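Local structure of Serine/threonine protein kinase (Mycobacterium tuberculosis, 4ESQ) at residues 106-118 with 129-143. The protein is a membrane receptor kinase that probably phosphorylates proteins on serine and threonine, seen here as its extracellular sensor domain. Residues are numbered along the deposited sequence; the frame is centred on the assembly and turned at random.
Sequences SADKWKNCAGKTV and WTFADVKGSPPTITV
Val118 and Trp129 form an antiparallel hydrogen-bonded pair near the open end of the hairpin of strands 117-122 and 125-131, while helix 106-111 lies over strand 141-143 with axes 9.6 Å apart and 24° from parallel. Beyond the neighbouring non-hydrogen-bonded pair of Thr117 and Thr130, Phe131 N gives a nearly straight bond to Lys116 O. Gly115, in a type II beta turn from Cys113 to Lys116, then directs its N to Ala132 O at 3.2 Å from above the carbonyl plane, and makes a weak second bond to Phe131 O. Thr117 OG1 and Thr130 OG1, each beside its own backbone N, lie 2.9 Å apart, and either may donate.

The helix packs chiefly through Trp110. The CD1 methyl of Ile141 sits over the six-membered ring of Trp110, 3.6 Å from the centroid and 13° off the normal, a CH-pi contact. Ile141 reaches it with CG1 between backbone N and carbonyl carbon (chi1 54°), which leaves CG2 for Ala107 CB. Val143 CG1 approaches the indole obliquely, 3.8 Å from Trp110 CE3, and Val134 CG2 lies 3.8 Å from Trp110 CB and also rests against the Trp110 carbonyl O.

Phe131 packs against the turn that leads from the helix into strand 117-122. Cys113 CB stands over one face of the Phe131 ring, Cys113 SG is oblique at 5.2 Å from the Phe131 centroid, and Val118 CG2 meets Phe131 CE2 obliquely at 3.8 Å. Cys113 is joined by a disulfide to Cys50, and Ala53 of helix 51-54 touches Trp110, Cys113 and Phe131 alike. The contact illustrates a division of labour: directional backbone bonds set the hairpin register, whereas dispersion and CH-pi contacts seat the helix on the sheet of this PknH-like sensor domain, beside a covalent crosslink.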
loop_
_atom_site.group_PDB
_atom_site.type_symbol
_atom_site.label_atom_id
_atom_site.label_comp_id
_atom_site.label_asym_id
_atom_site.label_seq_id
_atom_site.Cartn_x
_atom_site.Cartn_y
_atom_site.Cartn_z
ATOM N N SER A 106 3.395 10.666 5.642
ATOM C CA SER A 106 3.118 9.272 5.970
ATOM C C SER A 106 4.152 8.728 6.946
ATOM O O SER A 106 3.811 8.041 7.906
ATOM C CB SER A 106 3.060 8.415 4.707
ATOM O OG SER A 106 1.977 8.818 3.891
ATOM N N ALA A 107 5.419 9.036 6.706
ATOM C CA ALA A 107 6.469 8.597 7.609
ATOM C C ALA A 107 6.220 9.102 9.040
ATOM O O ALA A 107 6.386 8.349 10.003
ATOM C CB ALA A 107 7.837 9.022 7.099
ATOM N N ASP A 108 5.813 10.366 9.187
ATOM C CA ASP A 108 5.479 10.882 10.524
ATOM C C ASP A 108 4.364 10.101 11.188
ATOM O O ASP A 108 4.438 9.783 12.376
ATOM C CB ASP A 108 5.056 12.354 10.507
ATOM C CG ASP A 108 4.301 12.760 11.796
ATOM O OD1 ASP A 108 4.959 12.992 12.838
ATOM O OD2 ASP A 108 3.045 12.835 11.784
ATOM N N LYS A 109 3.312 9.816 10.430
ATOM C CA LYS A 109 2.177 9.117 10.999
ATOM C C LYS A 109 2.542 7.676 11.333
ATOM O O LYS A 109 2.191 7.184 12.405
ATOM C CB LYS A 109 0.964 9.174 10.068
ATOM C CG LYS A 109 0.407 10.600 9.901
ATOM C CD LYS A 109 -0.806 10.628 8.984
ATOM C CE LYS A 109 -1.489 11.991 9.026
ATOM N NZ LYS A 109 -2.692 12.043 8.140
ATOM N N TRP A 110 3.255 6.997 10.434
ATOM C CA TRP A 110 3.543 5.586 10.680
ATOM C C TRP A 110 4.433 5.407 11.904
ATOM O O TRP A 110 4.321 4.409 12.625
ATOM C CB TRP A 110 4.192 4.913 9.471
ATOM C CG TRP A 110 3.339 4.798 8.245
ATOM C CD1 TRP A 110 2.171 5.471 7.970
ATOM C CD2 TRP A 110 3.604 3.971 7.101
ATOM N NE1 TRP A 110 1.699 5.102 6.725
ATOM C CE2 TRP A 110 2.556 4.181 6.176
ATOM C CE3 TRP A 110 4.611 3.053 6.782
ATOM C CZ2 TRP A 110 2.499 3.518 4.946
ATOM C CZ3 TRP A 110 4.552 2.396 5.561
ATOM C CH2 TRP A 110 3.509 2.638 4.655
ATOM N N LYS A 111 5.326 6.363 12.133
ATOM C CA LYS A 111 6.267 6.264 13.250
ATOM C C LYS A 111 5.566 6.340 14.605
ATOM O O LYS A 111 6.075 5.824 15.599
ATOM C CB LYS A 111 7.365 7.318 13.131
ATOM C CG LYS A 111 8.342 6.991 12.008
ATOM C CD LYS A 111 9.415 8.050 11.835
ATOM C CE LYS A 111 10.246 7.757 10.587
ATOM N NZ LYS A 111 11.115 8.911 10.207
ATOM N N ASN A 112 4.398 6.977 14.626
ATOM C CA ASN A 112 3.585 7.056 15.832
ATOM C C ASN A 112 2.709 5.820 16.020
ATOM O O ASN A 112 2.069 5.654 17.066
ATOM C CB ASN A 112 2.721 8.320 15.818
ATOM C CG ASN A 112 3.535 9.582 16.035
ATOM O OD1 ASN A 112 4.502 9.590 16.802
ATOM N ND2 ASN A 112 3.143 10.659 15.364
ATOM N N CYS A 113 2.672 4.962 15.002
ATOM C CA CYS A 113 1.951 3.698 15.091
ATOM C C CYS A 113 2.881 2.540 15.441
ATOM O O CYS A 113 2.431 1.508 15.944
ATOM C CB CYS A 113 1.237 3.406 13.767
ATOM S SG CYS A 113 0.100 4.718 13.285
ATOM N N ALA A 114 4.175 2.722 15.176
ATOM C CA ALA A 114 5.171 1.666 15.362
ATOM C C ALA A 114 5.162 1.087 16.770
ATOM O O ALA A 114 5.094 1.825 17.748
ATOM C CB ALA A 114 6.561 2.194 15.035
ATOM N N GLY A 115 5.236 -0.236 16.866
ATOM C CA GLY A 115 5.323 -0.895 18.157
ATOM C C GLY A 115 4.056 -0.821 18.997
ATOM O O GLY A 115 4.107 -0.994 20.214
ATOM N N LYS A 116 2.923 -0.585 18.343
ATOM C CA LYS A 116 1.634 -0.491 19.032
ATOM C C LYS A 116 0.595 -1.443 18.451
ATOM O O LYS A 116 0.654 -1.818 17.283
ATOM C CB LYS A 116 1.093 0.941 18.966
ATOM C CG LYS A 116 1.987 1.983 19.606
ATOM C CD LYS A 116 1.361 3.368 19.497
ATOM C CE LYS A 116 2.277 4.445 20.048
ATOM N NZ LYS A 116 1.610 5.774 19.994
ATOM N N THR A 117 -0.360 -1.846 19.285
ATOM C CA THR A 117 -1.521 -2.575 18.803
ATOM C C THR A 117 -2.692 -1.602 18.684
ATOM O O THR A 117 -2.916 -0.791 19.578
ATOM C CB THR A 117 -1.894 -3.739 19.745
ATOM O OG1 THR A 117 -0.773 -4.617 19.896
ATOM C CG2 THR A 117 -3.071 -4.531 19.179
ATOM N N VAL A 118 -3.411 -1.663 17.565
ATOM C CA VAL A 118 -4.609 -0.855 17.362
ATOM C C VAL A 118 -5.828 -1.759 17.170
ATOM O O VAL A 118 -5.693 -2.921 16.761
ATOM C CB VAL A 118 -4.470 0.103 16.143
ATOM C CG1 VAL A 118 -3.357 1.110 16.395
ATOM C CG2 VAL A 118 -4.215 -0.681 14.853
ATOM N N TRP A 129 -4.667 -5.292 15.478
ATOM C CA TRP A 129 -3.477 -5.441 14.643
ATOM C C TRP A 129 -2.285 -4.806 15.339
ATOM O O TRP A 129 -2.402 -3.712 15.892
ATOM C CB TRP A 129 -3.677 -4.763 13.293
ATOM C CG TRP A 129 -4.623 -5.459 12.378
ATOM C CD1 TRP A 129 -5.992 -5.453 12.447
ATOM C CD2 TRP A 129 -4.282 -6.245 11.225
ATOM N NE1 TRP A 129 -6.521 -6.195 11.410
ATOM C CE2 TRP A 129 -5.491 -6.690 10.650
ATOM C CE3 TRP A 129 -3.069 -6.615 10.626
ATOM C CZ2 TRP A 129 -5.523 -7.491 9.505
ATOM C CZ3 TRP A 129 -3.105 -7.416 9.489
ATOM C CH2 TRP A 129 -4.324 -7.841 8.943
ATOM N N THR A 130 -1.135 -5.479 15.284
ATOM C CA THR A 130 0.071 -5.003 15.957
ATOM C C THR A 130 1.132 -4.574 14.939
ATOM O O THR A 130 1.489 -5.359 14.071
ATOM C CB THR A 130 0.674 -6.118 16.835
ATOM O OG1 THR A 130 -0.310 -6.593 17.767
ATOM C CG2 THR A 130 1.872 -5.600 17.591
ATOM N N PHE A 131 1.626 -3.338 15.054
ATOM C CA PHE A 131 2.678 -2.842 14.162
ATOM C C PHE A 131 4.070 -3.177 14.698
ATOM O O PHE A 131 4.323 -3.077 15.904
ATOM C CB PHE A 131 2.585 -1.328 14.006
ATOM C CG PHE A 131 1.358 -0.871 13.294
ATOM C CD1 PHE A 131 1.290 -0.934 11.910
ATOM C CD2 PHE A 131 0.283 -0.364 13.998
ATOM C CE1 PHE A 131 0.149 -0.503 11.234
ATOM C CE2 PHE A 131 -0.857 0.077 13.328
ATOM C CZ PHE A 131 -0.918 -0.001 11.950
ATOM N N ALA A 132 4.966 -3.550 13.789
ATOM C CA ALA A 132 6.386 -3.645 14.105
ATOM C C ALA A 132 6.993 -2.248 14.013
ATOM O O ALA A 132 6.271 -1.247 14.033
ATOM C CB ALA A 132 7.072 -4.603 13.145
ATOM N N ASP A 133 8.312 -2.159 13.907
ATOM C CA ASP A 133 8.932 -0.854 13.713
ATOM C C ASP A 133 8.929 -0.458 12.235
ATOM O O ASP A 133 8.881 -1.307 11.347
ATOM C CB ASP A 133 10.352 -0.814 14.291
ATOM C CG ASP A 133 10.367 -0.586 15.798
ATOM O OD1 ASP A 133 9.290 -0.330 16.386
ATOM O OD2 ASP A 133 11.459 -0.648 16.399
ATOM N N VAL A 134 8.941 0.842 11.978
ATOM C CA VAL A 134 9.010 1.334 10.616
ATOM C C VAL A 134 10.417 1.126 10.079
ATOM O O VAL A 134 11.407 1.471 10.732
ATOM C CB VAL A 134 8.638 2.832 10.526
ATOM C CG1 VAL A 134 8.877 3.347 9.119
ATOM C CG2 VAL A 134 7.189 3.047 10.932
ATOM N N LYS A 135 10.502 0.531 8.897
ATOM C CA LYS A 135 11.789 0.251 8.273
ATOM C C LYS A 135 11.879 0.896 6.905
ATOM O O LYS A 135 11.071 1.764 6.562
ATOM C CB LYS A 135 12.028 -1.257 8.175
ATOM C CG LYS A 135 12.186 -1.921 9.532
ATOM C CD LYS A 135 12.505 -3.403 9.399
ATOM C CE LYS A 135 12.862 -3.994 10.752
ATOM N NZ LYS A 135 13.176 -5.447 10.645
ATOM N N GLY A 136 12.868 0.467 6.129
ATOM C CA GLY A 136 13.096 1.030 4.812
ATOM C C GLY A 136 14.172 2.100 4.842
ATOM O O GLY A 136 14.572 2.568 5.907
ATOM N N SER A 137 14.628 2.489 3.657
ATOM C CA SER A 137 15.625 3.544 3.501
ATOM C C SER A 137 15.073 4.548 2.490
ATOM O O SER A 137 14.364 4.165 1.561
ATOM C CB SER A 137 16.950 2.949 3.019
ATOM O OG SER A 137 17.946 3.939 2.842
ATOM N N PRO A 138 15.383 5.833 2.681
ATOM C CA PRO A 138 14.759 6.896 1.887
ATOM C C PRO A 138 14.772 6.585 0.392
ATOM O O PRO A 138 15.738 6.010 -0.128
ATOM C CB PRO A 138 15.629 8.117 2.198
ATOM C CG PRO A 138 16.138 7.858 3.571
ATOM C CD PRO A 138 16.330 6.368 3.674
ATOM N N PRO A 139 13.692 6.949 -0.306
ATOM C CA PRO A 139 12.492 7.608 0.212
ATOM C C PRO A 139 11.392 6.599 0.515
ATOM O O PRO A 139 10.211 6.926 0.406
ATOM C CB PRO A 139 12.065 8.466 -0.972
ATOM C CG PRO A 139 12.412 7.635 -2.145
ATOM C CD PRO A 139 13.657 6.849 -1.777
ATOM N N THR A 140 11.773 5.379 0.861
ATOM C CA THR A 140 10.796 4.308 1.054
ATOM C C THR A 140 10.565 4.068 2.533
ATOM O O THR A 140 11.502 4.111 3.337
ATOM C CB THR A 140 11.274 2.982 0.407
ATOM O OG1 THR A 140 11.472 3.168 -1.001
ATOM C CG2 THR A 140 10.249 1.863 0.624
ATOM N N ILE A 141 9.315 3.819 2.899
ATOM C CA ILE A 141 9.005 3.371 4.248
ATOM C C ILE A 141 8.244 2.042 4.188
ATOM O O ILE A 141 7.440 1.818 3.285
ATOM C CB ILE A 141 8.171 4.411 5.024
ATOM C CG1 ILE A 141 6.923 4.783 4.226
ATOM C CG2 ILE A 141 9.015 5.650 5.364
ATOM C CD1 ILE A 141 6.008 5.762 4.946
ATOM N N THR A 142 8.498 1.163 5.153
ATOM C CA THR A 142 7.747 -0.081 5.256
ATOM C C THR A 142 7.420 -0.360 6.714
ATOM O O THR A 142 8.114 0.104 7.619
ATOM C CB THR A 142 8.518 -1.304 4.703
ATOM O OG1 THR A 142 9.688 -1.536 5.497
ATOM C CG2 THR A 142 8.917 -1.094 3.243
ATOM N N VAL A 143 6.364 -1.124 6.936
ATOM C CA VAL A 143 6.043 -1.584 8.280
ATOM C C VAL A 143 5.216 -2.849 8.163
ATOM O O VAL A 143 4.387 -2.969 7.260
ATOM C CB VAL A 143 5.293 -0.502 9.122
ATOM C CG1 VAL A 143 3.910 -0.220 8.539
ATOM C CG2 VAL A 143 5.178 -0.939 10.591
#